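PDB 3MLC: FG41 Malonate Semialdehyde Decarboxylase from Coryneform bacterium, which is an enzyme of the tautomerase superfamily, built from beta-alpha-beta units and assembled as a trimer of identical chains. Local coordinates for residues A[25-30]-A[82-87]; A[70-75]-A[104-109]. All blocks are in the same frame, centred on the assembly; numbering follows the deposited sequence.

Contact 1: residues A[25-30]-A[82-87]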
loop_
_atom_site.group_PDB
_atom_site.type_symbol
_atom_site.label_atom_id
_atom_site.label_comp_id
_atom_site.label_asym_id
_atom_site.label_seq_id
_atom_site.Cartn_x
_atom_site.Cartn_y
_atom_site.Cartn_z
ATOM N N ASP A 25 -3.224 -9.348 17.920
ATOM C CA ASP A 25 -3.656 -10.492 18.755
ATOM C C ASP A 25 -4.488 -11.439 17.909
ATOM O O ASP A 25 -4.327 -12.654 18.000
ATOM C CB ASP A 25 -4.477 -10.058 19.995
ATOM C CG ASP A 25 -3.683 -9.187 20.973
ATOM O OD1 ASP A 25 -2.455 -9.395 21.115
ATOM O OD2 ASP A 25 -4.301 -8.275 21.609
ATOM N N ALA A 26 -5.368 -10.865 17.086
ATOM C CA ALA A 26 -6.285 -11.636 16.273
ATOM C C ALA A 26 -5.554 -12.467 15.204
ATOM O O ALA A 26 -5.918 -13.624 14.990
ATOM C CB ALA A 26 -7.356 -10.740 15.659
ATOM N N LEU A 27 -4.530 -11.884 14.560
ATOM C CA LEU A 27 -3.726 -12.605 13.561
ATOM C C LEU A 27 -2.875 -13.697 14.175
ATOM O O LEU A 27 -2.592 -14.684 13.519
ATOM C CB LEU A 27 -2.822 -11.666 12.753
ATOM C CG LEU A 27 -3.532 -10.560 11.971
ATOM C CD1 LEU A 27 -2.583 -9.399 11.733
ATOM C CD2 LEU A 27 -4.120 -11.111 10.678
ATOM N N VAL A 28 -2.421 -13.489 15.407
ATOM C CA VAL A 28 -1.726 -14.543 16.145
ATOM C C VAL A 28 -2.720 -15.675 16.462
ATOM O O VAL A 28 -2.416 -16.849 16.230
ATOM C CB VAL A 28 -0.984 -13.997 17.411
ATOM C CG1 VAL A 28 -0.359 -15.133 18.230
ATOM C CG2 VAL A 28 0.112 -12.999 16.991
ATOM N N GLU A 29 -3.916 -15.317 16.932
ATOM C CA GLU A 29 -4.966 -16.301 17.179
ATOM C C GLU A 29 -5.283 -17.208 15.994
ATOM O O GLU A 29 -5.183 -18.431 16.105
ATOM C CB GLU A 29 -6.266 -15.628 17.606
ATOM C CG GLU A 29 -6.324 -15.136 19.036
ATOM C CD GLU A 29 -7.759 -14.911 19.489
ATOM O OE1 GLU A 29 -7.987 -14.046 20.372
ATOM O OE2 GLU A 29 -8.655 -15.601 18.947
ATOM N N VAL A 30 -5.704 -16.628 14.865
ATOM C CA VAL A 30 -6.126 -17.464 13.724
ATOM C C VAL A 30 -4.979 -17.962 12.838
ATOM O O VAL A 30 -4.981 -19.113 12.397
ATOM C CB VAL A 30 -7.344 -16.856 12.938
ATOM C CG1 VAL A 30 -7.364 -15.348 13.028
ATOM C CG2 VAL A 30 -7.404 -17.343 11.484
ATOM N N GLN A 82 -11.764 -15.836 6.335
ATOM C CA GLN A 82 -13.055 -15.541 6.999
ATOM C C GLN A 82 -12.944 -15.481 8.530
ATOM O O GLN A 82 -13.564 -14.624 9.177
ATOM C CB GLN A 82 -14.120 -16.579 6.626
ATOM C CG GLN A 82 -14.599 -16.530 5.200
ATOM C CD GLN A 82 -15.776 -17.453 4.971
ATOM O OE1 GLN A 82 -15.617 -18.612 4.542
ATOM N NE2 GLN A 82 -16.973 -16.955 5.270
ATOM N N ARG A 83 -12.169 -16.404 9.099
ATOM C CA ARG A 83 -11.845 -16.376 10.540
ATOM C C ARG A 83 -10.992 -15.175 10.932
ATOM O O ARG A 83 -11.172 -14.634 12.036
ATOM C CB ARG A 83 -11.192 -17.694 11.002
ATOM C CG ARG A 83 -12.093 -18.942 10.859
ATOM C CD ARG A 83 -11.366 -20.291 11.134
ATOM N NE ARG A 83 -10.601 -20.286 12.393
ATOM C CZ ARG A 83 -9.326 -20.674 12.522
ATOM N NH1 ARG A 83 -8.645 -21.151 11.479
ATOM N NH2 ARG A 83 -8.735 -20.597 13.711
ATOM N N VAL A 84 -10.077 -14.747 10.045
ATOM C CA VAL A 84 -9.293 -13.508 10.260
ATOM C C VAL A 84 -10.190 -12.286 10.309
ATOM O O VAL A 84 -10.063 -11.471 11.220
ATOM C CB VAL A 84 -8.146 -13.270 9.213
ATOM C CG1 VAL A 84 -7.577 -11.843 9.335
ATOM C CG2 VAL A 84 -7.031 -14.257 9.381
ATOM N N PHE A 85 -11.122 -12.172 9.363
ATOM C CA PHE A 85 -12.038 -11.011 9.311
ATOM C C PHE A 85 -12.893 -10.903 10.575
ATOM O O PHE A 85 -13.137 -9.799 11.096
ATOM C CB PHE A 85 -12.958 -11.064 8.083
ATOM C CG PHE A 85 -12.247 -11.093 6.742
ATOM C CD1 PHE A 85 -11.070 -10.348 6.512
ATOM C CD2 PHE A 85 -12.786 -11.835 5.685
ATOM C CE1 PHE A 85 -10.430 -10.379 5.273
ATOM C CE2 PHE A 85 -12.142 -11.862 4.415
ATOM C CZ PHE A 85 -10.960 -11.131 4.220
ATOM N N ALA A 86 -13.372 -12.057 11.044
ATOM C CA ALA A 86 -14.231 -12.139 12.245
ATOM C C ALA A 86 -13.462 -11.814 13.506
ATOM O O ALA A 86 -13.927 -11.005 14.310
ATOM C CB ALA A 86 -14.882 -13.521 12.370
ATOM N N ALA A 87 -12.294 -12.445 13.674
ATOM C CA ALA A 87 -11.484 -12.253 14.880
ATOM C C ALA A 87 -11.038 -10.803 15.058
ATOM O O ALA A 87 -11.110 -10.281 16.164
ATOM C CB ALA A 87 -10.293 -13.193 14.906
HETATM O O HOH W 1 -6.538 -21.080 15.401
#

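Contact 2: residues A[70-75]-A[104-109]. With PR6 (3-chloro-3-oxopropanoic acid), chain F.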
loop_
_atom_site.group_PDB
_atom_site.type_symbol
_atom_site.label_atom_id
_atom_site.label_comp_id
_atom_site.label_asym_id
_atom_site.label_seq_id
_atom_site.Cartn_x
_atom_site.Cartn_y
_atom_site.Cartn_z
ATOM N N VAL A 70 -3.994 -6.129 4.857
ATOM C CA VAL A 70 -3.060 -7.175 5.235
ATOM C C VAL A 70 -2.252 -7.626 4.012
ATOM O O VAL A 70 -2.813 -8.141 3.045
ATOM C CB VAL A 70 -3.840 -8.418 5.844
ATOM C CG1 VAL A 70 -2.887 -9.546 6.280
ATOM C CG2 VAL A 70 -4.723 -7.995 6.996
ATOM N N PHE A 71 -0.936 -7.438 4.056
ATOM C CA PHE A 71 -0.050 -8.002 3.039
ATOM C C PHE A 71 0.621 -9.268 3.576
ATOM O O PHE A 71 1.384 -9.231 4.561
ATOM C CB PHE A 71 0.995 -6.988 2.572
ATOM C CG PHE A 71 0.409 -5.731 1.988
ATOM C CD1 PHE A 71 0.193 -5.620 0.614
ATOM C CD2 PHE A 71 0.084 -4.661 2.804
ATOM C CE1 PHE A 71 -0.325 -4.454 0.060
ATOM C CE2 PHE A 71 -0.444 -3.478 2.256
ATOM C CZ PHE A 71 -0.638 -3.376 0.887
ATOM N N THR A 72 0.366 -10.390 2.932
ATOM C CA THR A 72 0.727 -11.679 3.484
ATOM C C THR A 72 1.002 -12.750 2.463
ATOM O O THR A 72 0.485 -12.710 1.402
ATOM C CB THR A 72 -0.251 -12.123 4.537
ATOM O OG1 THR A 72 0.405 -12.956 5.482
ATOM C CG2 THR A 72 -1.358 -12.827 3.936
ATOM N N GLN A 73 1.902 -13.657 2.789
ATOM C CA GLN A 73 2.111 -14.915 2.089
ATOM C C GLN A 73 0.823 -15.513 1.565
ATOM O O GLN A 73 -0.116 -15.635 2.285
ATOM C CB GLN A 73 2.754 -15.904 3.049
ATOM C CG GLN A 73 4.096 -16.297 2.704
ATOM C CD GLN A 73 4.772 -17.062 3.781
ATOM O OE1 GLN A 73 4.555 -18.243 3.955
ATOM N NE2 GLN A 73 5.623 -16.404 4.488
ATOM N N ALA A 74 0.814 -15.910 0.307
ATOM C CA ALA A 74 -0.223 -16.776 -0.245
ATOM C C ALA A 74 -0.135 -18.103 0.492
ATOM O O ALA A 74 0.972 -18.572 0.856
ATOM C CB ALA A 74 -0.002 -16.990 -1.747
ATOM N N GLY A 75 -1.295 -18.694 0.730
ATOM C CA GLY A 75 -1.354 -20.043 1.243
ATOM C C GLY A 75 -2.594 -20.291 2.061
ATOM O O GLY A 75 -3.120 -21.396 2.053
ATOM N N ILE A 104 -11.539 -4.421 5.778
ATOM C CA ILE A 104 -10.324 -5.219 5.685
ATOM C C ILE A 104 -10.147 -5.722 4.264
ATOM O O ILE A 104 -11.119 -6.048 3.574
ATOM C CB ILE A 104 -10.271 -6.431 6.677
ATOM C CG1 ILE A 104 -10.883 -6.092 8.047
ATOM C CG2 ILE A 104 -8.808 -6.926 6.871
ATOM C CD1 ILE A 104 -11.263 -7.327 8.857
ATOM N N ALA A 105 -8.884 -5.769 3.851
ATOM C CA ALA A 105 -8.468 -6.379 2.604
ATOM C C ALA A 105 -7.151 -7.146 2.771
ATOM O O ALA A 105 -6.308 -6.827 3.625
ATOM C CB ALA A 105 -8.334 -5.315 1.516
ATOM N N ILE A 106 -6.986 -8.172 1.952
ATOM C CA ILE A 106 -5.754 -8.921 1.921
ATOM C C ILE A 106 -5.198 -8.894 0.510
ATOM O O ILE A 106 -5.941 -9.038 -0.473
ATOM C CB ILE A 106 -5.969 -10.400 2.340
ATOM C CG1 ILE A 106 -6.643 -10.483 3.719
ATOM C CG2 ILE A 106 -4.613 -11.198 2.263
ATOM C CD1 ILE A 106 -7.335 -11.802 4.010
ATOM N N THR A 107 -3.913 -8.682 0.413
ATOM C CA THR A 107 -3.208 -8.859 -0.799
ATOM C C THR A 107 -1.949 -9.653 -0.601
ATOM O O THR A 107 -1.298 -9.540 0.388
ATOM C CB THR A 107 -3.050 -7.551 -1.619
ATOM O OG1 THR A 107 -1.730 -7.385 -2.094
ATOM C CG2 THR A 107 -3.484 -6.383 -0.913
ATOM N N GLU A 108 -1.640 -10.497 -1.557
ATOM C CA GLU A 108 -0.824 -11.647 -1.325
ATOM C C GLU A 108 0.466 -11.627 -2.107
ATOM O O GLU A 108 0.513 -11.097 -3.146
ATOM C CB GLU A 108 -1.617 -12.887 -1.643
ATOM C CG GLU A 108 -2.445 -13.377 -0.525
ATOM C CD GLU A 108 -3.203 -14.583 -0.915
ATOM O OE1 GLU A 108 -3.759 -15.242 -0.071
ATOM O OE2 GLU A 108 -3.227 -14.873 -2.093
ATOM N N ASN A 109 1.520 -12.176 -1.539
ATOM C CA ASN A 109 2.734 -12.540 -2.240
ATOM C C ASN A 109 3.251 -13.893 -1.789
ATOM O O ASN A 109 2.508 -14.657 -1.292
ATOM C CB ASN A 109 3.785 -11.491 -2.016
ATOM C CG ASN A 109 4.084 -11.270 -0.566
ATOM O OD1 ASN A 109 3.695 -12.022 0.280
ATOM N ND2 ASN A 109 4.782 -10.236 -0.288
HETATM C CAH PR6 F . 4.396 -11.888 7.645
HETATM O OAI PR6 F . 4.943 -12.655 8.382
HETATM C CAJ PR6 F . 4.878 -11.745 6.235
HETATM C CAK PR6 F . 4.463 -13.034 5.533
HETATM O OAL PR6 F . 5.312 -13.877 5.396
HETATM O OAM PR6 F . 3.288 -13.185 5.267
HETATM O O HOH W 2 -2.827 -16.263 2.244
#

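Contact 1: residues A[25-30]-A[82-87]
Ala26 and Val30 face Ala87 and Val84 where the helical segments 25-30 and 82-87 run roughly antiparallel, their axes 9.1 Å apart at closest approach and their N-to-C directions 145° apart. At one end two methyl groups make the contact: Ala26 CB lies 3.9 Å from Ala87 CB and also rests on the Ala87 carbonyl. Residues this small suit the place because the two backbones come close together here. Ala26 also touches Ile88 and Ser91 of helix 78-92. Beside it, Val84 divides its branches between two partners. With CG1 anti to the backbone N (chi1 169°), that methyl reaches Leu27 CD2 at 3.8 Å, while Val84 CG2 meets both methyls of Val30. The two valines cross nearly at a right angle, their forked ends meeting between the helices. Helices 14-31 and 78-92 are the helical elements of the two beta-alpha-beta units of the tautomerase fold, and this aliphatic seam joins them. Toward the more exposed end of the seam, Val30 CG2 packs 3.8 Å from Arg83 CB. The arginine chain then bends at chi3 (49°) and lays its guanidinium over the same methyl, with Val30 CG2 3.9 Å from the guanidinium plane, over its centre. A long side chain can thus shield a valine with its apolar stem and flat head while keeping its N-H groups for polar partners. In the plane of the head, Arg83 NH2 donates to a water at 2.8 Å, and that water donates in turn to Glu29 O, a carbonyl in the last turn of helix 14-31.

Contact 2: residues A[70-75]-A[104-109]
Val70 enters the ladder with its N bonded to Ala105 O at 2.7 Å and its O accepting from Thr107 N. Its side chain lies beside that of Ile106; these branched aliphatics suit a buried strand face, where Ile106 also packs on Phe85 of helix 78-92. Phe71 turns to the other face and runs alongside Thr107, its CE1 3.8 Å from Thr107 CG2. That ring also packs on Phe71 of the second subunit and stacks edge-to-face with His69 of the third. These parallel neighbours are the two strands of a beta-alpha-beta unit, with helix 78-92 making the crossover. Thr72 N bonds to Thr107 O, and Thr72 O accepts from Asn109 N. Threonine serves twice here: CG2 lies 4.0 Å from Ile106 CG2, whereas OG1, swung away from the backbone N (chi1 -151°), donates to OAM of 3-chloro-3-oxopropanoic acid at 2.9 Å. Gln73 N grips the same OAM at 2.9 Å, and Gln73 NE2 adds a weak bond to OAL; Tyr123 also binds this ligand. Ala74 N extends the ladder to Asn109 O at 2.6 Å, while its small side chain lies near the Glu108 carboxylate. Glu108 OE1 is salt-bridged to Lys81 and takes a bond from a water at 2.7 Å that also donates to Gln73 O. At Gly75 the chain takes backbone angles (phi 152°) at which a CB would run into the carbonyl O of Ala74, so a residue without a side chain fits.

In the fold
From the N terminus, strand 2-8 leads into helix 14-31, whose segment 25-30 opens contact 1. After strand 39-45 the chain enters strand 66-73, where contact 2 begins before contact 1 has closed. Helix 78-92 closes contact 1 across 51 intervening residues; strand 102-109 then closes contact 2 across 28, so the two loops cross. Contact 1 ties helix to helix across the two halves of the chain, and contact 2 joins neighbouring strands of the sheet within the second half. Phe85 connects the layers: from helix 78-92 its CE1 lies 3.6 Å from Ile106 CD1. Both contacts also touch the second subunit.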